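Local coordinates for protein acyl-coenzyme A oxidase 3 (Yarrowia lipolytica, PDB 5YS9) that oxidizes aliphatic acyl-CoA thioesters to (2E)-enoyl-CoA with FAD and molecular oxygen, releasing hydrogen peroxide in peroxisomal fatty acid beta-oxidation, at residues F20-R31 with N650-H658; L62-D73 with V86-G94. One frame throughout, in Å; residues are numbered along the deposited sequence.

Contact 1: residues F20-R31 with N650-H658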
ATOM      1  N   PHE A  20      22.123 -15.566 -15.521  1.00 31.77           N
ATOM      2  CA  PHE A  20      22.807 -15.458 -14.249  1.00 31.62           C
ATOM      3  C   PHE A  20      24.014 -14.522 -14.209  1.00 30.10           C
ATOM      4  O   PHE A  20      24.210 -13.821 -13.237  1.00 29.68           O
ATOM      5  CB  PHE A  20      23.202 -16.849 -13.769  1.00 32.07           C
ATOM      6  CG  PHE A  20      23.576 -16.903 -12.333  1.00 34.82           C
ATOM      7  CD1 PHE A  20      22.626 -16.723 -11.361  1.00 34.24           C
ATOM      8  CD2 PHE A  20      24.877 -17.122 -11.952  1.00 32.55           C
ATOM      9  CE1 PHE A  20      22.961 -16.771 -10.039  1.00 35.25           C
ATOM     10  CE2 PHE A  20      25.219 -17.168 -10.627  1.00 31.76           C
ATOM     11  CZ  PHE A  20      24.260 -16.990  -9.670  1.00 32.70           C
ATOM     12  N   THR A  21      24.843 -14.548 -15.243  1.00 31.11           N
ATOM     13  CA  THR A  21      26.093 -13.801 -15.224  1.00 32.25           C
ATOM     14  C   THR A  21      26.091 -12.398 -15.830  1.00 34.78           C
ATOM     15  O   THR A  21      27.000 -11.633 -15.596  1.00 33.53           O
ATOM     16  CB  THR A  21      27.241 -14.613 -15.843  1.00 30.62           C
ATOM     17  OG1 THR A  21      27.018 -14.776 -17.240  1.00 33.35           O
ATOM     18  CG2 THR A  21      27.322 -15.955 -15.217  1.00 30.11           C
ATOM     19  N   GLU A  22      25.077 -12.065 -16.608  1.00 36.11           N
ATOM     20  CA  GLU A  22      25.037 -10.755 -17.236  1.00 38.17           C
ATOM     21  C   GLU A  22      24.892  -9.537 -16.326  1.00 39.33           C
ATOM     22  O   GLU A  22      25.483  -8.515 -16.587  1.00 40.61           O
ATOM     23  CB  GLU A  22      24.017 -10.692 -18.362  1.00 33.57           C
ATOM     24  CG  GLU A  22      24.443  -9.742 -19.452  1.00 33.88           C
ATOM     25  CD  GLU A  22      23.350  -8.819 -19.902  1.00 36.48           C
ATOM     26  OE1 GLU A  22      22.192  -9.230 -19.920  1.00 37.73           O
ATOM     27  OE2 GLU A  22      23.658  -7.681 -20.249  1.00 40.29           O
ATOM     28  N   PRO A  23      24.077  -9.630 -15.289  1.00 38.13           N
ATOM     29  CA  PRO A  23      23.760  -8.418 -14.482  1.00 37.76           C
ATOM     30  C   PRO A  23      24.914  -7.470 -14.040  1.00 39.12           C
ATOM     31  O   PRO A  23      24.835  -6.262 -14.309  1.00 36.63           O
ATOM     32  CB  PRO A  23      23.021  -8.985 -13.274  1.00 36.22           C
ATOM     33  CG  PRO A  23      22.350 -10.220 -13.821  1.00 38.87           C
ATOM     34  CD  PRO A  23      23.361 -10.816 -14.779  1.00 38.07           C
ATOM     35  N   PRO A  24      25.998  -7.998 -13.413  1.00 38.84           N
ATOM     36  CA  PRO A  24      27.079  -7.053 -13.059  1.00 34.92           C
ATOM     37  C   PRO A  24      27.680  -6.319 -14.258  1.00 33.74           C
ATOM     38  O   PRO A  24      28.082  -5.172 -14.126  1.00 37.36           O
ATOM     39  CB  PRO A  24      28.133  -7.931 -12.380  1.00 33.09           C
ATOM     40  CG  PRO A  24      27.889  -9.287 -12.906  1.00 37.15           C
ATOM     41  CD  PRO A  24      26.382  -9.395 -13.115  1.00 39.67           C
ATOM     42  N   LYS A  25      27.732  -6.963 -15.409  1.00 33.53           N
ATOM     43  CA  LYS A  25      28.227  -6.320 -16.610  1.00 37.79           C
ATOM     44  C   LYS A  25      27.245  -5.236 -17.103  1.00 37.71           C
ATOM     45  O   LYS A  25      27.665  -4.121 -17.423  1.00 44.52           O
ATOM     46  CB  LYS A  25      28.522  -7.369 -17.691  1.00 42.51           C
ATOM     47  CG  LYS A  25      29.266  -6.866 -18.906  1.00 46.73           C
ATOM     48  CD  LYS A  25      30.729  -6.514 -18.634  1.00 53.41           C
ATOM     49  CE  LYS A  25      31.345  -5.889 -19.899  1.00 57.32           C
ATOM     50  NZ  LYS A  25      32.800  -5.580 -19.783  1.00 56.39           N
ATOM     51  N   ALA A  26      25.957  -5.532 -17.143  1.00 34.26           N
ATOM     52  CA  ALA A  26      24.963  -4.504 -17.498  1.00 34.47           C
ATOM     53  C   ALA A  26      25.039  -3.268 -16.600  1.00 37.55           C
ATOM     54  O   ALA A  26      25.123  -2.133 -17.084  1.00 36.78           O
ATOM     55  CB  ALA A  26      23.554  -5.089 -17.487  1.00 34.77           C
ATOM     56  N   LEU A  27      25.062  -3.477 -15.283  1.00 38.87           N
ATOM     57  CA  LEU A  27      25.091  -2.327 -14.383  1.00 36.87           C
ATOM     58  C   LEU A  27      26.397  -1.513 -14.496  1.00 36.36           C
ATOM     59  O   LEU A  27      26.387  -0.294 -14.392  1.00 38.28           O
ATOM     60  CB  LEU A  27      24.778  -2.741 -12.954  1.00 35.51           C
ATOM     61  CG  LEU A  27      24.548  -1.588 -11.962  1.00 35.99           C
ATOM     62  CD1 LEU A  27      23.399  -0.694 -12.399  1.00 38.45           C
ATOM     63  CD2 LEU A  27      24.261  -2.144 -10.583  1.00 36.65           C
ATOM     64  N   ALA A  28      27.512  -2.176 -14.759  1.00 35.25           N
ATOM     65  CA  ALA A  28      28.762  -1.457 -15.009  1.00 36.63           C
ATOM     66  C   ALA A  28      28.565  -0.611 -16.247  1.00 38.54           C
ATOM     67  O   ALA A  28      28.938   0.550 -16.244  1.00 46.50           O
ATOM     68  CB  ALA A  28      29.959  -2.405 -15.166  1.00 33.84           C
ATOM     69  N   GLY A  29      27.915  -1.168 -17.270  1.00 35.43           N
ATOM     70  CA  GLY A  29      27.650  -0.451 -18.507  1.00 33.42           C
ATOM     71  C   GLY A  29      26.909   0.854 -18.305  1.00 36.03           C
ATOM     72  O   GLY A  29      27.122   1.811 -19.043  1.00 41.85           O
ATOM     73  N   GLU A  30      25.962   0.854 -17.380  1.00 39.42           N
ATOM     74  CA  GLU A  30      25.220   2.041 -16.986  1.00 38.83           C
ATOM     75  C   GLU A  30      26.065   3.081 -16.289  1.00 37.51           C
ATOM     76  O   GLU A  30      25.903   4.257 -16.502  1.00 36.10           O
ATOM     77  CB  GLU A  30      24.037   1.666 -16.116  1.00 40.89           C
ATOM     78  CG  GLU A  30      23.094   0.701 -16.783  1.00 41.01           C
ATOM     79  CD  GLU A  30      22.226   1.360 -17.818  1.00 39.35           C
ATOM     80  OE1 GLU A  30      22.476   2.517 -18.166  1.00 38.34           O
ATOM     81  OE2 GLU A  30      21.290   0.711 -18.278  1.00 41.63           O
ATOM     82  N   ARG A  31      26.964   2.618 -15.443  1.00 37.48           N
ATOM     83  CA  ARG A  31      27.861   3.486 -14.713  1.00 38.85           C
ATOM     84  C   ARG A  31      28.757   4.233 -15.686  1.00 41.94           C
ATOM     85  O   ARG A  31      29.101   5.385 -15.484  1.00 44.30           O
ATOM     86  CB  ARG A  31      28.658   2.699 -13.681  1.00 36.98           C
ATOM     87  CG  ARG A  31      28.215   2.971 -12.262  1.00 42.40           C
ATOM     88  CD  ARG A  31      28.594   1.874 -11.293  1.00 40.54           C
ATOM     89  NE  ARG A  31      27.683   1.850 -10.163  1.00 47.48           N
ATOM     90  CZ  ARG A  31      27.172   0.759  -9.617  1.00 41.32           C
ATOM     91  NH1 ARG A  31      26.344   0.871  -8.605  1.00 37.05           N
ATOM     92  NH2 ARG A  31      27.490  -0.430 -10.077  1.00 43.61           N
ATOM     93  N   ASN A 650      21.971  -4.469  -4.481  1.00 30.89           N
ATOM     94  CA  ASN A 650      23.396  -4.245  -4.164  1.00 33.09           C
ATOM     95  C   ASN A 650      24.129  -3.442  -5.241  1.00 30.22           C
ATOM     96  O   ASN A 650      23.727  -3.445  -6.448  1.00 31.80           O
ATOM     97  CB  ASN A 650      24.139  -5.561  -3.885  1.00 32.35           C
ATOM     98  CG  ASN A 650      23.667  -6.248  -2.609  1.00 33.71           C
ATOM     99  OD1 ASN A 650      23.095  -5.623  -1.706  1.00 34.02           O
ATOM    100  ND2 ASN A 650      23.897  -7.561  -2.539  1.00 34.86           N
ATOM    101  N   TYR A 651      25.200  -2.789  -4.834  1.00 28.67           N
ATOM    102  CA  TYR A 651      25.915  -1.862  -5.677  1.00 29.08           C
ATOM    103  C   TYR A 651      26.471  -2.512  -6.937  1.00 33.67           C
ATOM    104  O   TYR A 651      26.371  -1.957  -8.011  1.00 28.23           O
ATOM    105  CB  TYR A 651      27.064  -1.263  -4.873  1.00 28.77           C
ATOM    106  CG  TYR A 651      27.883  -0.265  -5.626  1.00 32.43           C
ATOM    107  CD1 TYR A 651      27.556   1.066  -5.610  1.00 29.32           C
ATOM    108  CD2 TYR A 651      28.981  -0.653  -6.357  1.00 32.90           C
ATOM    109  CE1 TYR A 651      28.291   1.985  -6.298  1.00 29.55           C
ATOM    110  CE2 TYR A 651      29.721   0.266  -7.051  1.00 34.51           C
ATOM    111  CZ  TYR A 651      29.365   1.586  -7.014  1.00 34.43           C
ATOM    112  OH  TYR A 651      30.092   2.514  -7.693  1.00 36.74           O
ATOM    113  N   ASP A 652      27.036  -3.703  -6.803  1.00 33.28           N
ATOM    114  CA  ASP A 652      27.659  -4.373  -7.928  1.00 36.30           C
ATOM    115  C   ASP A 652      26.704  -4.890  -8.995  1.00 38.08           C
ATOM    116  O   ASP A 652      27.107  -5.160 -10.105  1.00 43.49           O
ATOM    117  CB  ASP A 652      28.713  -5.395  -7.490  1.00 35.88           C
ATOM    118  CG  ASP A 652      28.136  -6.706  -7.062  1.00 34.43           C
ATOM    119  OD1 ASP A 652      26.931  -6.822  -6.875  1.00 37.86           O
ATOM    120  OD2 ASP A 652      28.909  -7.642  -6.905  1.00 38.75           O
ATOM    121  N   GLY A 653      25.438  -5.018  -8.649  1.00 36.32           N
ATOM    122  CA  GLY A 653      24.446  -5.404  -9.618  1.00 32.64           C
ATOM    123  C   GLY A 653      24.316  -6.875  -9.896  1.00 31.37           C
ATOM    124  O   GLY A 653      23.653  -7.253 -10.826  1.00 31.87           O
ATOM    125  N   ASP A 654      24.946  -7.709  -9.092  1.00 29.87           N
ATOM    126  CA  ASP A 654      24.868  -9.142  -9.287  1.00 32.46           C
ATOM    127  C   ASP A 654      23.598  -9.693  -8.654  1.00 30.68           C
ATOM    128  O   ASP A 654      23.637 -10.428  -7.701  1.00 32.18           O
ATOM    129  CB  ASP A 654      26.086  -9.790  -8.656  1.00 34.69           C
ATOM    130  CG  ASP A 654      26.619 -10.934  -9.456  1.00 36.89           C
ATOM    131  OD1 ASP A 654      25.924 -11.428 -10.339  1.00 38.29           O
ATOM    132  OD2 ASP A 654      27.743 -11.357  -9.182  1.00 40.26           O
ATOM    133  N   VAL A 655      22.474  -9.350  -9.248  1.00 29.28           N
ATOM    134  CA  VAL A 655      21.169  -9.453  -8.638  1.00 34.11           C
ATOM    135  C   VAL A 655      20.768 -10.889  -8.253  1.00 34.14           C
ATOM    136  O   VAL A 655      20.398 -11.144  -7.129  1.00 37.98           O
ATOM    137  CB  VAL A 655      20.161  -8.814  -9.632  1.00 36.12           C
ATOM    138  CG1 VAL A 655      18.747  -9.355  -9.542  1.00 40.57           C
ATOM    139  CG2 VAL A 655      20.170  -7.313  -9.514  1.00 35.36           C
ATOM    140  N   TYR A 656      20.935 -11.818  -9.169  1.00 31.68           N
ATOM    141  CA  TYR A 656      20.621 -13.225  -8.965  1.00 33.20           C
ATOM    142  C   TYR A 656      21.595 -13.960  -8.061  1.00 32.10           C
ATOM    143  O   TYR A 656      21.191 -14.775  -7.256  1.00 34.52           O
ATOM    144  CB  TYR A 656      20.515 -13.916 -10.317  1.00 31.84           C
ATOM    145  CG  TYR A 656      19.508 -13.230 -11.197  1.00 32.65           C
ATOM    146  CD1 TYR A 656      18.192 -13.013 -10.755  1.00 32.48           C
ATOM    147  CD2 TYR A 656      19.857 -12.783 -12.468  1.00 35.57           C
ATOM    148  CE1 TYR A 656      17.256 -12.386 -11.567  1.00 34.42           C
ATOM    149  CE2 TYR A 656      18.929 -12.146 -13.291  1.00 36.17           C
ATOM    150  CZ  TYR A 656      17.639 -11.940 -12.847  1.00 36.57           C
ATOM    151  OH  TYR A 656      16.750 -11.310 -13.669  1.00 32.94           O
ATOM    152  N   LYS A 657      22.871 -13.651  -8.153  1.00 33.94           N
ATOM    153  CA  LYS A 657      23.858 -14.291  -7.298  1.00 36.50           C
ATOM    154  C   LYS A 657      23.618 -13.932  -5.821  1.00 36.16           C
ATOM    155  O   LYS A 657      23.617 -14.804  -4.979  1.00 37.61           O
ATOM    156  CB  LYS A 657      25.245 -13.886  -7.737  1.00 41.85           C
ATOM    157  CG  LYS A 657      26.373 -14.633  -7.060  1.00 48.25           C
ATOM    158  CD  LYS A 657      27.691 -14.341  -7.759  1.00 52.63           C
ATOM    159  CE  LYS A 657      28.555 -15.586  -7.857  1.00 59.55           C
ATOM    160  NZ  LYS A 657      29.880 -15.213  -8.415  1.00 62.97           N
ATOM    161  N   HIS A 658      23.411 -12.661  -5.500  1.00 32.12           N
ATOM    162  CA  HIS A 658      23.230 -12.275  -4.095  1.00 33.82           C
ATOM    163  C   HIS A 658      21.890 -12.772  -3.491  1.00 32.70           C
ATOM    164  O   HIS A 658      21.868 -13.272  -2.389  1.00 32.26           O
ATOM    165  CB  HIS A 658      23.318 -10.765  -3.922  1.00 33.77           C
ATOM    166  CG  HIS A 658      24.647 -10.202  -4.298  1.00 36.54           C
ATOM    167  ND1 HIS A 658      25.814 -10.557  -3.651  1.00 34.27           N
ATOM    168  CD2 HIS A 658      24.994  -9.303  -5.257  1.00 34.46           C
ATOM    169  CE1 HIS A 658      26.830  -9.931  -4.230  1.00 33.04           C
ATOM    170  NE2 HIS A 658      26.355  -9.154  -5.194  1.00 35.05           N
TER
HETATM  171  O   HOH W   1      28.830  -4.159 -11.719  1.00 32.99           O
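Arg31 holds Tyr651 in two ways at once. Its guanidinium lies flat over the phenol ring, planes 18° apart and centres 3.6 Å from each other, a cation-pi stack with NH1 over the middle of the ring. The same group turns its end to the backbone of that residue: NH1 and NH2 both donate to Tyr651 O, at 2.9 and 2.8 Å, from one face of the carbonyl plane and tilted from it. A chi1 of -179° sets Tyr651 CG beside the carbonyl carbon, where ring and Tyr651 O can meet one guanidinium, and a salt bridge from NE to Asp635 further fixes the rotation of that group.

The tight part centres on Gly653, which ends a type I turn begun at Asn650. Lacking a side chain, it lets Leu27 CD2 come within 3.4 Å of its CA, while Pro23 CB sits 3.1 Å from its carbonyl O. Next along, Pro23 CG packs on Tyr656 CD2, and the Phe20 ring slides past Tyr656 CB to reach Lys657, with CZ 3.6 Å from its CA.

The solvent side, where Asp652 and Lys657 are exposed, is looser. There a water donates to both Pro24 O and Asp652 O, bridging the backbones. Asp652 bonds within its own segment: OD1 takes His658 NE2 on its syn side at 2.9 Å and the Asp654 backbone N from above the carboxylate plane, the latter an Asx turn.

Tyr656 OH is hydrogen-bonded to Arg331, an FAD-pocket residue, and the side chain of Tyr656 lies about 7 Å from a bound FAD. The type I turn and the start of helix 655-666 thus pack on helix 23-31, consistent with a second-shell place for Tyr656 beside the flavin pocket.

Contact 2: residues L62-D73 with V86-G94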
ATOM      1  N   LEU A  62      27.060   3.450  12.054  1.00 36.76           N
ATOM      2  CA  LEU A  62      25.908   2.588  12.206  1.00 35.10           C
ATOM      3  C   LEU A  62      26.075   1.201  11.624  1.00 37.87           C
ATOM      4  O   LEU A  62      25.790   0.204  12.257  1.00 34.87           O
ATOM      5  CB  LEU A  62      24.700   3.244  11.541  1.00 34.25           C
ATOM      6  CG  LEU A  62      24.123   4.512  12.156  1.00 32.16           C
ATOM      7  CD1 LEU A  62      23.320   5.292  11.141  1.00 32.86           C
ATOM      8  CD2 LEU A  62      23.266   4.181  13.347  1.00 32.64           C
ATOM      9  N   GLU A  63      26.561   1.156  10.403  1.00 40.86           N
ATOM     10  CA  GLU A  63      26.669  -0.082   9.663  1.00 41.60           C
ATOM     11  C   GLU A  63      27.681  -1.052  10.235  1.00 39.14           C
ATOM     12  O   GLU A  63      27.519  -2.250  10.164  1.00 40.02           O
ATOM     13  CB  GLU A  63      26.852   0.185   8.184  1.00 44.38           C
ATOM     14  CG  GLU A  63      28.267   0.359   7.732  1.00 51.77           C
ATOM     15  CD  GLU A  63      28.330   0.717   6.280  1.00 52.64           C
ATOM     16  OE1 GLU A  63      28.837  -0.100   5.502  1.00 58.19           O
ATOM     17  OE2 GLU A  63      27.862   1.797   5.912  1.00 65.51           O
ATOM     18  N   ARG A  64      28.756  -0.491  10.753  1.00 36.30           N
ATOM     19  CA  ARG A  64      29.824  -1.243  11.357  1.00 33.25           C
ATOM     20  C   ARG A  64      29.451  -1.853  12.691  1.00 32.64           C
ATOM     21  O   ARG A  64      30.093  -2.775  13.139  1.00 33.40           O
ATOM     22  CB  ARG A  64      31.071  -0.383  11.474  1.00 32.88           C
ATOM     23  CG  ARG A  64      31.828  -0.229  10.174  1.00 33.30           C
ATOM     24  CD  ARG A  64      33.092   0.562  10.389  1.00 31.83           C
ATOM     25  NE  ARG A  64      33.938   0.615   9.215  1.00 31.23           N
ATOM     26  CZ  ARG A  64      35.095   1.250   9.174  1.00 28.75           C
ATOM     27  NH1 ARG A  64      35.527   1.878  10.239  1.00 30.17           N
ATOM     28  NH2 ARG A  64      35.812   1.260   8.070  1.00 29.19           N
ATOM     29  N   ASP A  65      28.430  -1.313  13.338  1.00 33.92           N
ATOM     30  CA  ASP A  65      28.075  -1.758  14.668  1.00 35.43           C
ATOM     31  C   ASP A  65      27.448  -3.144  14.650  1.00 35.17           C
ATOM     32  O   ASP A  65      26.410  -3.365  14.056  1.00 37.22           O
ATOM     33  CB  ASP A  65      27.107  -0.764  15.271  1.00 37.89           C
ATOM     34  CG  ASP A  65      27.077  -0.814  16.757  1.00 40.81           C
ATOM     35  OD1 ASP A  65      27.156  -1.908  17.315  1.00 47.80           O
ATOM     36  OD2 ASP A  65      26.973   0.245  17.375  1.00 41.98           O
ATOM     37  N   PRO A  66      28.088  -4.103  15.300  1.00 38.20           N
ATOM     38  CA  PRO A  66      27.642  -5.490  15.229  1.00 36.31           C
ATOM     39  C   PRO A  66      26.256  -5.726  15.810  1.00 35.00           C
ATOM     40  O   PRO A  66      25.501  -6.494  15.255  1.00 39.01           O
ATOM     41  CB  PRO A  66      28.704  -6.236  16.032  1.00 38.44           C
ATOM     42  CG  PRO A  66      29.885  -5.358  15.980  1.00 41.08           C
ATOM     43  CD  PRO A  66      29.320  -3.989  16.085  1.00 39.34           C
ATOM     44  N   VAL A  67      25.932  -5.086  16.916  1.00 35.67           N
ATOM     45  CA  VAL A  67      24.623  -5.234  17.512  1.00 35.90           C
ATOM     46  C   VAL A  67      23.512  -4.667  16.624  1.00 33.57           C
ATOM     47  O   VAL A  67      22.426  -5.193  16.584  1.00 34.60           O
ATOM     48  CB  VAL A  67      24.596  -4.789  18.991  1.00 40.15           C
ATOM     49  CG1 VAL A  67      25.622  -3.723  19.260  1.00 38.45           C
ATOM     50  CG2 VAL A  67      23.212  -4.391  19.449  1.00 39.39           C
ATOM     51  N   LEU A  68      23.800  -3.587  15.925  1.00 34.52           N
ATOM     52  CA  LEU A  68      22.871  -2.981  14.974  1.00 32.92           C
ATOM     53  C   LEU A  68      22.505  -3.756  13.702  1.00 32.92           C
ATOM     54  O   LEU A  68      21.498  -3.472  13.101  1.00 39.37           O
ATOM     55  CB  LEU A  68      23.311  -1.571  14.608  1.00 34.52           C
ATOM     56  CG  LEU A  68      23.466  -0.616  15.782  1.00 33.76           C
ATOM     57  CD1 LEU A  68      23.662   0.801  15.292  1.00 34.94           C
ATOM     58  CD2 LEU A  68      22.299  -0.710  16.732  1.00 32.55           C
ATOM     59  N   ASN A  69      23.265  -4.770  13.355  1.00 37.63           N
ATOM     60  CA  ASN A  69      23.165  -5.368  12.047  1.00 35.52           C
ATOM     61  C   ASN A  69      21.740  -5.804  11.712  1.00 38.30           C
ATOM     62  O   ASN A  69      21.103  -6.513  12.459  1.00 39.08           O
ATOM     63  CB  ASN A  69      24.111  -6.558  12.048  1.00 35.61           C
ATOM     64  CG  ASN A  69      24.110  -7.321  10.764  1.00 37.77           C
ATOM     65  OD1 ASN A  69      24.641  -6.879   9.776  1.00 44.69           O
ATOM     66  ND2 ASN A  69      23.541  -8.498  10.790  1.00 44.96           N
ATOM     67  N   VAL A  70      21.267  -5.391  10.548  1.00 43.08           N
ATOM     68  CA  VAL A  70      19.897  -5.603  10.147  1.00 38.21           C
ATOM     69  C   VAL A  70      19.768  -6.795   9.233  1.00 35.78           C
ATOM     70  O   VAL A  70      18.664  -7.242   8.977  1.00 34.15           O
ATOM     71  CB  VAL A  70      19.283  -4.337   9.514  1.00 36.93           C
ATOM     72  CG1 VAL A  70      19.149  -3.268  10.586  1.00 36.21           C
ATOM     73  CG2 VAL A  70      20.099  -3.839   8.324  1.00 38.02           C
ATOM     74  N   SER A  71      20.886  -7.355   8.800  1.00 40.20           N
ATOM     75  CA  SER A  71      20.863  -8.435   7.791  1.00 40.67           C
ATOM     76  C   SER A  71      19.802  -9.576   8.033  1.00 37.33           C
ATOM     77  O   SER A  71      19.184 -10.052   7.091  1.00 43.33           O
ATOM     78  CB  SER A  71      22.250  -9.010   7.632  1.00 38.72           C
ATOM     79  OG  SER A  71      22.124 -10.353   7.203  1.00 52.80           O
ATOM     80  N   GLY A  72      19.570  -9.960   9.282  1.00 33.84           N
ATOM     81  CA  GLY A  72      18.651 -11.063   9.598  1.00 32.89           C
ATOM     82  C   GLY A  72      17.336 -10.664  10.213  1.00 33.50           C
ATOM     83  O   GLY A  72      16.613 -11.511  10.721  1.00 31.93           O
ATOM     84  N   ASP A  73      16.993  -9.377  10.136  1.00 35.49           N
ATOM     85  CA  ASP A  73      15.777  -8.877  10.755  1.00 34.46           C
ATOM     86  C   ASP A  73      14.495  -9.347  10.022  1.00 32.38           C
ATOM     87  O   ASP A  73      13.428  -9.369  10.631  1.00 30.40           O
ATOM     88  CB  ASP A  73      15.799  -7.342  10.869  1.00 38.37           C
ATOM     89  CG  ASP A  73      16.830  -6.805  11.866  1.00 37.48           C
ATOM     90  OD1 ASP A  73      17.634  -7.557  12.429  1.00 42.64           O
ATOM     91  OD2 ASP A  73      16.852  -5.592  12.088  1.00 42.19           O
ATOM     92  N   VAL A  86      16.193  -3.375  22.444  1.00 31.50           N
ATOM     93  CA  VAL A  86      16.797  -2.868  23.677  1.00 35.15           C
ATOM     94  C   VAL A  86      18.309  -2.932  23.604  1.00 35.01           C
ATOM     95  O   VAL A  86      18.972  -1.966  23.921  1.00 35.19           O
ATOM     96  CB  VAL A  86      16.257  -3.562  24.939  1.00 36.71           C
ATOM     97  CG1 VAL A  86      16.962  -3.031  26.189  1.00 38.12           C
ATOM     98  CG2 VAL A  86      14.758  -3.315  25.057  1.00 35.20           C
ATOM     99  N   ALA A  87      18.837  -4.031  23.101  1.00 35.05           N
ATOM    100  CA  ALA A  87      20.264  -4.173  22.933  1.00 32.16           C
ATOM    101  C   ALA A  87      20.756  -3.111  21.971  1.00 33.05           C
ATOM    102  O   ALA A  87      21.831  -2.561  22.125  1.00 30.91           O
ATOM    103  CB  ALA A  87      20.592  -5.554  22.427  1.00 29.19           C
ATOM    104  N   ARG A  88      19.954  -2.849  20.958  1.00 31.87           N
ATOM    105  CA  ARG A  88      20.267  -1.815  20.008  1.00 33.55           C
ATOM    106  C   ARG A  88      20.308  -0.433  20.673  1.00 31.39           C
ATOM    107  O   ARG A  88      21.160   0.370  20.379  1.00 35.45           O
ATOM    108  CB  ARG A  88      19.294  -1.883  18.830  1.00 37.03           C
ATOM    109  CG  ARG A  88      19.807  -2.694  17.652  1.00 37.47           C
ATOM    110  CD  ARG A  88      19.125  -4.037  17.462  1.00 34.90           C
ATOM    111  NE  ARG A  88      18.181  -3.987  16.368  1.00 35.19           N
ATOM    112  CZ  ARG A  88      18.151  -4.802  15.322  1.00 34.67           C
ATOM    113  NH1 ARG A  88      19.008  -5.785  15.194  1.00 33.65           N
ATOM    114  NH2 ARG A  88      17.233  -4.624  14.399  1.00 32.13           N
ATOM    115  N   ILE A  89      19.387  -0.174  21.589  1.00 31.99           N
ATOM    116  CA  ILE A  89      19.351   1.079  22.322  1.00 31.88           C
ATOM    117  C   ILE A  89      20.596   1.274  23.198  1.00 34.84           C
ATOM    118  O   ILE A  89      21.130   2.364  23.290  1.00 35.70           O
ATOM    119  CB  ILE A  89      18.025   1.217  23.112  1.00 32.53           C
ATOM    120  CG1 ILE A  89      16.898   1.614  22.168  1.00 34.13           C
ATOM    121  CG2 ILE A  89      18.116   2.257  24.208  1.00 31.93           C
ATOM    122  CD1 ILE A  89      15.522   1.241  22.647  1.00 33.86           C
ATOM    123  N   ALA A  90      21.044   0.205  23.831  1.00 32.56           N
ATOM    124  CA  ALA A  90      22.230   0.225  24.675  1.00 32.08           C
ATOM    125  C   ALA A  90      23.480   0.595  23.865  1.00 35.00           C
ATOM    126  O   ALA A  90      24.289   1.413  24.325  1.00 37.49           O
ATOM    127  CB  ALA A  90      22.403  -1.110  25.364  1.00 27.79           C
ATOM    128  N   ALA A  91      23.620  -0.002  22.672  1.00 33.15           N
ATOM    129  CA  ALA A  91      24.673   0.369  21.718  1.00 30.57           C
ATOM    130  C   ALA A  91      24.558   1.812  21.279  1.00 32.41           C
ATOM    131  O   ALA A  91      25.507   2.532  21.413  1.00 36.18           O
ATOM    132  CB  ALA A  91      24.677  -0.544  20.507  1.00 28.78           C
ATOM    133  N   LEU A  92      23.413   2.263  20.775  1.00 35.53           N
ATOM    134  CA  LEU A  92      23.283   3.682  20.321  1.00 35.82           C
ATOM    135  C   LEU A  92      23.604   4.671  21.434  1.00 37.29           C
ATOM    136  O   LEU A  92      24.124   5.777  21.188  1.00 42.04           O
ATOM    137  CB  LEU A  92      21.865   3.955  19.822  1.00 38.11           C
ATOM    138  CG  LEU A  92      21.504   3.238  18.501  1.00 41.19           C
ATOM    139  CD1 LEU A  92      20.014   3.305  18.150  1.00 39.11           C
ATOM    140  CD2 LEU A  92      22.353   3.756  17.355  1.00 37.65           C
ATOM    141  N   SER A  93      23.269   4.257  22.655  1.00 36.27           N
ATOM    142  CA  SER A  93      23.508   5.022  23.858  1.00 38.83           C
ATOM    143  C   SER A  93      24.940   5.482  24.086  1.00 38.90           C
ATOM    144  O   SER A  93      25.154   6.499  24.731  1.00 39.97           O
ATOM    145  CB  SER A  93      22.954   4.301  25.081  1.00 39.15           C
ATOM    146  OG  SER A  93      23.936   4.062  26.020  1.00 44.18           O
ATOM    147  N   GLY A  94      25.905   4.769  23.525  1.00 37.04           N
ATOM    148  CA  GLY A  94      27.297   5.214  23.506  1.00 38.98           C
ATOM    149  C   GLY A  94      27.573   6.546  22.811  1.00 40.81           C
ATOM    150  O   GLY A  94      28.552   7.200  23.116  1.00 39.83           O
TER
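Arg88 NH2 is shared by two carboxylates: Asp73 across the contact and Asp115 elsewhere in the chain. The modelled 2.5 Å from Arg88 NH2 to Asp73 OD2 is shorter than usual for a salt bridge, and its exact length is doubtful. Asp73 OD2 lies near the guanidinium plane, whereas NH2 meets it on the syn side but well out of the carboxylate plane (33°). Bends at chi2 and chi3 (108° and 104°) steer the arginine from the helix across the loop to this acid.

Along the way its aliphatic part is well packed. Leu68 CD2 presses on Arg88 CG at 3.3 Å, while the Leu68 carbonyl O sits above one face of the guanidinium. The other branch of that leucine, CD1, meets Leu92 CD2 at 3.8 Å, and Leu62 CD2 joins the same methyl. Val67 straddles the helix surface, CG1 on Ala91 CB at 3.5 Å and CG2 near Ala87 O. Leu92 also touches His111, so helix 101-111 borders this apolar patch.

The loop after helix 49-63 is therefore laid against helix 78-92 by leucine and valine branches at one end and an ion pair at the other. With two aspartates at one nitrogen, Arg88 should stay cationic, its charge probably offsetting the repulsion between those acids.

Overall arrangement
From the N terminus, the chain passes the hairpin of strands 10-12 and 15-17 and enters helix 23-31, whose partner in contact 1 arrives only some 620 residues later. Well before that, contact 2 closes a short loop of its own: the chain leaves helix 49-63 and soon returns as helix 78-92, all within the N-terminal domain family. The small loop thus lies wholly within the large one. The centres of contact 1 and contact 2 are 29 Å apart; the nearest atoms of contact 1 and contact 2 are about 10 Å apart, without touching. Helix 641-644 links them, with Asp641 bonding Tyr651 and Phe643 packing on Leu62. Each contact also meets the second subunit.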